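Side-chain contacts in urocanate hydratase (Paenibacillus sp. Soil724D2, PDB 7NED), which probably hydrates thiourocanate in bacterial ergothioneine catabolism, as an NAD+-dependent enzyme of the urocanase family that also binds urocanate: residues Asn107-Gln112 / Asp259-Tyr264; Leu149-Ser154 / Thr247-Thr252. All blocks are in the same frame, centred on the assembly; numbering follows the deposited sequence.

Contact 1 (Asn107-Gln112 / Asp259-Tyr264); sequences NFYRLQ and DLVYGY. With NAD (nicotinamide-adenine-dinucleotide), chain C.
The first torsions of Tyr109 and Asp259 point the side chains toward each other from opposite directions. Tyr109 CG lies anti to the carbonyl carbon (chi1 -63°), and the ring leaves helix 105-113 toward the loop. In Asp259 a chi1 of -163° swings the carboxylate away from the backbone N and out to the phenol. Tyr109 OH donates to Asp259 OD2 at 2.4 Å, a doubtfully short length. OD2 lies at the ring edge, near the ring plane, while the carboxylate plane is turned 86° from the ring. One water bridges the same phenol to the loop: it donates to Tyr109 OH at 2.8 Å and accepts from Leu260 N at 2.9 Å. Asp259 OD1 accepts from Tyr262 N at 2.6 Å, nearly in line with its C-O bond, and from Val261 N at 3.0 Å, from above the carboxylate plane. With the phenol on OD2, these bonds probably hold the carboxylate in its rotation. Val261 CG2 sits 4.0 Å from Tyr109 CZ, and Tyr109 CE1 comes to the edge of the Tyr262 ring, near its plane, at Tyr262 CE1. Farther along, NAD N6A lies over one face of the Tyr264 ring, toward its rim, 3.2 Å from Tyr264 CZ. The bonds to OD1 make an Asx turn and Asx motif in a loop lining the NAD pocket of the Rossmann-like domain.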
loop_
_atom_site.group_PDB
_atom_site.type_symbol
_atom_site.label_atom_id
_atom_site.label_comp_id
_atom_site.label_asym_id
_atom_site.label_seq_id
_atom_site.Cartn_x
_atom_site.Cartn_y
_atom_site.Cartn_z
ATOM N N ASN A 107 16.256 8.461 -3.559
ATOM C CA ASN A 107 15.214 8.406 -4.525
ATOM C C ASN A 107 14.138 9.403 -4.221
ATOM O O ASN A 107 13.626 10.029 -5.148
ATOM C CB ASN A 107 14.648 6.989 -4.576
ATOM C CG ASN A 107 15.297 6.107 -5.636
ATOM O OD1 ASN A 107 15.657 6.631 -6.692
ATOM N ND2 ASN A 107 15.475 4.800 -5.383
ATOM N N PHE A 108 13.718 9.531 -2.966
ATOM C CA PHE A 108 12.684 10.517 -2.627
ATOM C C PHE A 108 13.064 11.930 -3.082
ATOM O O PHE A 108 12.276 12.622 -3.745
ATOM C CB PHE A 108 12.428 10.509 -1.110
ATOM C CG PHE A 108 11.615 11.665 -0.656
ATOM C CD1 PHE A 108 10.229 11.591 -0.675
ATOM C CD2 PHE A 108 12.231 12.834 -0.219
ATOM C CE1 PHE A 108 9.452 12.647 -0.291
ATOM C CE2 PHE A 108 11.472 13.912 0.167
ATOM C CZ PHE A 108 10.055 13.818 0.131
ATOM N N TYR A 109 14.258 12.397 -2.699
ATOM C CA TYR A 109 14.621 13.774 -3.034
ATOM C C TYR A 109 14.639 13.975 -4.537
ATOM O O TYR A 109 14.215 15.021 -5.031
ATOM C CB TYR A 109 15.984 14.135 -2.451
ATOM C CG TYR A 109 16.014 14.098 -0.933
ATOM C CD1 TYR A 109 15.059 14.777 -0.195
ATOM C CD2 TYR A 109 16.950 13.326 -0.251
ATOM C CE1 TYR A 109 15.071 14.755 1.208
ATOM C CE2 TYR A 109 16.963 13.278 1.157
ATOM C CZ TYR A 109 16.013 13.969 1.865
ATOM O OH TYR A 109 16.030 13.937 3.255
ATOM N N ARG A 110 15.207 13.019 -5.261
ATOM C CA ARG A 110 15.270 13.105 -6.717
ATOM C C ARG A 110 13.872 13.192 -7.316
ATOM O O ARG A 110 13.592 14.049 -8.173
ATOM C CB ARG A 110 16.061 11.913 -7.265
ATOM N N LEU A 111 12.957 12.347 -6.836
ATOM C CA LEU A 111 11.601 12.397 -7.371
ATOM C C LEU A 111 10.871 13.659 -6.934
ATOM O O LEU A 111 10.063 14.206 -7.693
ATOM C CB LEU A 111 10.820 11.158 -6.951
ATOM C CG LEU A 111 11.309 9.845 -7.559
ATOM C CD1 LEU A 111 10.668 8.630 -6.867
ATOM C CD2 LEU A 111 11.045 9.813 -9.069
ATOM N N GLN A 112 11.100 14.132 -5.702
ATOM C CA GLN A 112 10.481 15.404 -5.326
ATOM C C GLN A 112 11.025 16.548 -6.181
ATOM O O GLN A 112 10.258 17.364 -6.696
ATOM C CB GLN A 112 10.669 15.680 -3.840
ATOM C CG GLN A 112 10.123 17.052 -3.466
ATOM C CD GLN A 112 10.237 17.359 -2.007
ATOM O OE1 GLN A 112 9.237 17.663 -1.355
ATOM N NE2 GLN A 112 11.459 17.306 -1.477
ATOM N N ASP A 259 15.021 13.975 8.841
ATOM C CA ASP A 259 15.435 14.532 7.558
ATOM C C ASP A 259 16.671 15.391 7.746
ATOM O O ASP A 259 16.622 16.439 8.404
ATOM C CB ASP A 259 14.319 15.318 6.887
ATOM C CG ASP A 259 14.613 15.528 5.392
ATOM O OD1 ASP A 259 15.354 16.478 5.098
ATOM O OD2 ASP A 259 14.203 14.680 4.537
ATOM N N LEU A 260 17.778 14.920 7.170
ATOM C CA LEU A 260 19.079 15.557 7.292
ATOM C C LEU A 260 19.268 16.686 6.296
ATOM O O LEU A 260 20.308 17.355 6.324
ATOM C CB LEU A 260 20.190 14.514 7.113
ATOM C CG LEU A 260 20.090 13.236 7.961
ATOM C CD1 LEU A 260 21.319 12.324 7.799
ATOM C CD2 LEU A 260 19.828 13.590 9.416
ATOM N N VAL A 261 18.307 16.922 5.411
ATOM C CA VAL A 261 18.426 18.012 4.466
ATOM C C VAL A 261 17.560 19.189 4.880
ATOM O O VAL A 261 17.992 20.339 4.827
ATOM C CB VAL A 261 18.070 17.531 3.039
ATOM C CG1 VAL A 261 17.936 18.727 2.115
ATOM C CG2 VAL A 261 19.063 16.488 2.540
ATOM N N TYR A 262 16.339 18.909 5.324
ATOM C CA TYR A 262 15.418 19.958 5.683
ATOM C C TYR A 262 15.131 20.037 7.175
ATOM O O TYR A 262 14.435 20.961 7.581
ATOM C CB TYR A 262 14.096 19.764 4.934
ATOM C CG TYR A 262 14.301 19.809 3.425
ATOM C CD1 TYR A 262 14.544 18.657 2.701
ATOM C CD2 TYR A 262 14.325 21.031 2.758
ATOM C CE1 TYR A 262 14.744 18.712 1.315
ATOM C CE2 TYR A 262 14.520 21.098 1.408
ATOM C CZ TYR A 262 14.735 19.946 0.691
ATOM O OH TYR A 262 14.937 20.058 -0.656
ATOM N N GLY A 263 15.630 19.095 7.980
ATOM C CA GLY A 263 15.238 18.994 9.376
ATOM C C GLY A 263 16.353 19.374 10.337
ATOM O O GLY A 263 16.503 20.544 10.689
ATOM N N TYR A 264 17.163 18.402 10.718
ATOM C CA TYR A 264 18.114 18.549 11.821
ATOM C C TYR A 264 19.238 19.539 11.504
ATOM O O TYR A 264 19.963 19.391 10.508
ATOM C CB TYR A 264 18.713 17.182 12.136
ATOM C CG TYR A 264 19.382 17.184 13.457
ATOM C CD1 TYR A 264 20.652 17.721 13.608
ATOM C CD2 TYR A 264 18.716 16.721 14.582
ATOM C CE1 TYR A 264 21.270 17.758 14.868
ATOM C CE2 TYR A 264 19.328 16.735 15.842
ATOM C CZ TYR A 264 20.594 17.262 15.970
ATOM O OH TYR A 264 21.189 17.279 17.207
HETATM P PA NAD C . 9.350 20.588 12.789
HETATM O O1A NAD C . 10.433 20.437 11.724
HETATM O O2A NAD C . 8.217 21.531 12.743
HETATM O O5B NAD C . 10.240 21.191 14.100
HETATM C C5B NAD C . 11.459 20.592 14.282
HETATM C C4B NAD C . 12.193 21.541 15.338
HETATM O O4B NAD C . 13.493 21.116 15.636
HETATM C C3B NAD C . 12.296 22.906 14.582
HETATM O O3B NAD C . 11.824 23.914 15.376
HETATM C C2B NAD C . 13.832 23.047 14.351
HETATM O O2B NAD C . 14.289 24.341 14.504
HETATM C C1B NAD C . 14.333 22.285 15.575
HETATM N N9A NAD C . 15.682 21.735 15.440
HETATM C C8A NAD C . 16.299 21.160 14.334
HETATM N N7A NAD C . 17.528 20.772 14.571
HETATM C C5A NAD C . 17.737 21.077 15.910
HETATM C C6A NAD C . 18.851 20.921 16.764
HETATM N N6A NAD C . 19.998 20.351 16.331
HETATM N N1A NAD C . 18.771 21.323 18.063
HETATM C C2A NAD C . 17.606 21.914 18.430
HETATM N N3A NAD C . 16.477 22.129 17.737
HETATM C C4A NAD C . 16.583 21.696 16.463
HETATM O O3 NAD C . 9.106 19.074 13.108
HETATM P PN NAD C . 7.844 18.635 13.979
HETATM O O1N NAD C . 6.474 18.572 13.370
HETATM O O2N NAD C . 8.051 19.179 15.377
HETATM O O5D NAD C . 8.118 16.957 14.254
HETATM C C5D NAD C . 9.389 16.679 14.867
HETATM C C4D NAD C . 9.586 15.189 14.910
HETATM O O4D NAD C . 8.444 14.535 15.431
HETATM C C3D NAD C . 9.622 14.782 13.346
HETATM O O3D NAD C . 10.636 13.817 13.090
HETATM C C2D NAD C . 8.214 14.125 13.099
HETATM O O2D NAD C . 8.193 13.071 12.226
HETATM C C1D NAD C . 8.240 13.481 14.521
HETATM N N1N NAD C . 7.063 12.711 14.946
HETATM C C2N NAD C . 6.971 11.524 14.245
HETATM C C3N NAD C . 5.975 10.603 14.529
HETATM C C7N NAD C . 5.926 9.348 13.647
HETATM O O7N NAD C . 5.447 8.272 14.005
HETATM N N7N NAD C . 6.392 9.470 12.348
HETATM C C4N NAD C . 5.094 10.928 15.570
HETATM C C5N NAD C . 5.237 12.130 16.261
HETATM C C6N NAD C . 6.266 13.037 15.950
HETATM O O HOH W 1 18.017 13.104 4.964
#

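Contact 2 (Leu149-Ser154 / Thr247-Thr252); sequences LHFNGS and TPDIVT
Phe151 faces Asp249 where helix 133-150 has just ended, and their CA atoms, 9.4 Å apart, are the nearest pair of the two backbones. Phe151 is the first residue to leave helical angles. It opens a type I' beta turn that runs to Ser154 and is closed by Ser154 N bonding to Phe151 O at 3.1 Å. Gly153 has backbone angles at which a side chain would jam against the preceding carbonyl oxygen. Across from the turn, the chain passes from loop at Asp249 into the short strand 250-251.

The strand lies between 159-163 and 309-312 in a parallel sheet of the Rossmann-like domain. The helix packs beside this sheet, and Ile146 on it touches both Phe151 and Ile250. The contact therefore joins the turn that follows the helix to the residues entering the strand.

With chi1 near -56°, the Phe151 ring sits beside its backbone N and swings toward the strand. The far end of the ring does the touching. Asp249 O lies at the ring edge, near its plane, 3.8 Å from Phe151 CZ. Asp249 CB is 3.9 Å from the same Phe151 CZ. Ile250 reaches in with both CG1 and CD1, each 4.0 Å from Phe151 CE2, and its side chain runs at a slant to the ring. With an alanine here the ring is gone, which is likely to open a gap beside Asp249 CB and the CG1 and CD1 of Ile250. His150 CB lies over one face of the Phe151 ring, toward the rim, 3.8 Å above the plane. The Asp249 carboxylate is turned 73° from the ring, and its OD2 accepts a hydrogen bond from Phe159 N on the neighbouring strand.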
loop_
_atom_site.group_PDB
_atom_site.type_symbol
_atom_site.label_atom_id
_atom_site.label_comp_id
_atom_site.label_asym_id
_atom_site.label_seq_id
_atom_site.Cartn_x
_atom_site.Cartn_y
_atom_site.Cartn_z
ATOM N N LEU A 149 5.677 4.225 35.954
ATOM C CA LEU A 149 6.619 3.114 35.927
ATOM C C LEU A 149 7.821 3.357 36.818
ATOM O O LEU A 149 8.363 2.399 37.385
ATOM C CB LEU A 149 7.093 2.848 34.501
ATOM C CG LEU A 149 6.086 2.257 33.523
ATOM C CD1 LEU A 149 6.647 2.391 32.104
ATOM C CD2 LEU A 149 5.791 0.777 33.831
ATOM N N HIS A 150 8.235 4.615 36.972
ATOM C CA HIS A 150 9.509 4.929 37.603
ATOM C C HIS A 150 9.448 5.959 38.711
ATOM O O HIS A 150 10.455 6.125 39.406
ATOM C CB HIS A 150 10.513 5.425 36.551
ATOM C CG HIS A 150 10.753 4.444 35.453
ATOM N ND1 HIS A 150 11.517 3.310 35.627
ATOM C CD2 HIS A 150 10.308 4.406 34.173
ATOM C CE1 HIS A 150 11.529 2.613 34.502
ATOM N NE2 HIS A 150 10.809 3.261 33.602
ATOM N N PHE A 151 8.336 6.667 38.899
ATOM C CA PHE A 151 8.353 7.805 39.808
ATOM C C PHE A 151 7.077 7.867 40.639
ATOM O O PHE A 151 6.590 8.959 40.935
ATOM C CB PHE A 151 8.547 9.140 39.059
ATOM C CG PHE A 151 9.791 9.198 38.193
ATOM C CD1 PHE A 151 11.058 9.335 38.765
ATOM C CD2 PHE A 151 9.686 9.158 36.805
ATOM C CE1 PHE A 151 12.205 9.393 37.952
ATOM C CE2 PHE A 151 10.801 9.215 36.004
ATOM C CZ PHE A 151 12.067 9.331 36.565
ATOM N N ASN A 152 6.501 6.706 40.985
ATOM C CA ASN A 152 5.380 6.629 41.925
ATOM C C ASN A 152 4.165 7.401 41.449
ATOM O O ASN A 152 3.373 7.889 42.257
ATOM C CB ASN A 152 5.784 7.130 43.314
ATOM C CG ASN A 152 6.822 6.280 43.914
ATOM O OD1 ASN A 152 6.575 5.103 44.131
ATOM N ND2 ASN A 152 8.007 6.841 44.175
ATOM N N GLY A 153 4.016 7.547 40.136
ATOM C CA GLY A 153 2.842 8.191 39.613
ATOM C C GLY A 153 2.912 9.702 39.484
ATOM O O GLY A 153 1.917 10.313 39.075
ATOM N N SER A 154 4.051 10.329 39.771
ATOM C CA SER A 154 4.115 11.782 39.686
ATOM C C SER A 154 5.464 12.211 39.144
ATOM O O SER A 154 6.492 11.707 39.592
ATOM C CB SER A 154 3.900 12.452 41.063
ATOM O OG SER A 154 4.010 13.847 40.897
ATOM N N THR A 247 22.294 14.877 35.189
ATOM C CA THR A 247 21.477 13.827 34.580
ATOM C C THR A 247 20.023 14.180 34.818
ATOM O O THR A 247 19.565 14.137 35.971
ATOM C CB THR A 247 21.783 12.438 35.154
ATOM O OG1 THR A 247 23.170 12.138 34.994
ATOM C CG2 THR A 247 20.981 11.349 34.437
ATOM N N PRO A 248 19.277 14.587 33.799
ATOM C CA PRO A 248 17.837 14.763 33.983
ATOM C C PRO A 248 17.210 13.421 34.310
ATOM O O PRO A 248 17.796 12.359 34.074
ATOM C CB PRO A 248 17.354 15.295 32.614
ATOM C CG PRO A 248 18.597 15.715 31.886
ATOM C CD PRO A 248 19.688 14.821 32.402
ATOM N N ASP A 249 15.987 13.477 34.832
ATOM C CA ASP A 249 15.261 12.254 35.158
ATOM C C ASP A 249 14.719 11.589 33.913
ATOM O O ASP A 249 14.572 10.355 33.875
ATOM C CB ASP A 249 14.123 12.575 36.118
ATOM C CG ASP A 249 14.641 13.195 37.416
ATOM O OD1 ASP A 249 15.389 12.468 38.108
ATOM O OD2 ASP A 249 14.350 14.386 37.710
ATOM N N ILE A 250 14.437 12.388 32.893
ATOM C CA ILE A 250 13.873 11.889 31.636
ATOM C C ILE A 250 14.531 12.636 30.496
ATOM O O ILE A 250 14.753 13.840 30.583
ATOM C CB ILE A 250 12.357 12.105 31.575
ATOM C CG1 ILE A 250 11.675 11.348 32.715
ATOM C CG2 ILE A 250 11.840 11.620 30.232
ATOM C CD1 ILE A 250 10.227 11.750 32.899
ATOM N N VAL A 251 14.860 11.926 29.426
ATOM C CA VAL A 251 15.507 12.558 28.294
ATOM C C VAL A 251 14.878 12.018 27.021
ATOM O O VAL A 251 14.790 10.800 26.846
ATOM C CB VAL A 251 17.017 12.295 28.278
ATOM C CG1 VAL A 251 17.655 12.951 27.032
ATOM C CG2 VAL A 251 17.669 12.788 29.625
ATOM N N THR A 252 14.467 12.918 26.136
ATOM C CA THR A 252 14.055 12.512 24.787
ATOM C C THR A 252 14.478 13.613 23.822
ATOM O O THR A 252 15.325 14.460 24.139
ATOM C CB THR A 252 12.551 12.173 24.736
ATOM O OG1 THR A 252 12.225 11.674 23.428
ATOM C CG2 THR A 252 11.661 13.364 25.035
#

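How the contacts relate
The centres of contact 1 and contact 2 lie 34 Å apart, and their nearest atoms are about 9 Å apart without touching. Contact 2 is nested along the chain inside the loop closed by contact 1. The order is 107-112, 149-154, 247-252, 259-264. Helices 105-113 and 133-150 are successive. The later segments are also close in sequence: strand 250-251 leads into the loop that holds 259-264. Contact 1 links the N-terminal and Rossmann-like family regions beside NAD. Contact 2 stays within the Rossmann-like region, on a strand of its parallel sheet. Much of the Rossmann-like region thus falls within the chain loop that contact 1 closes.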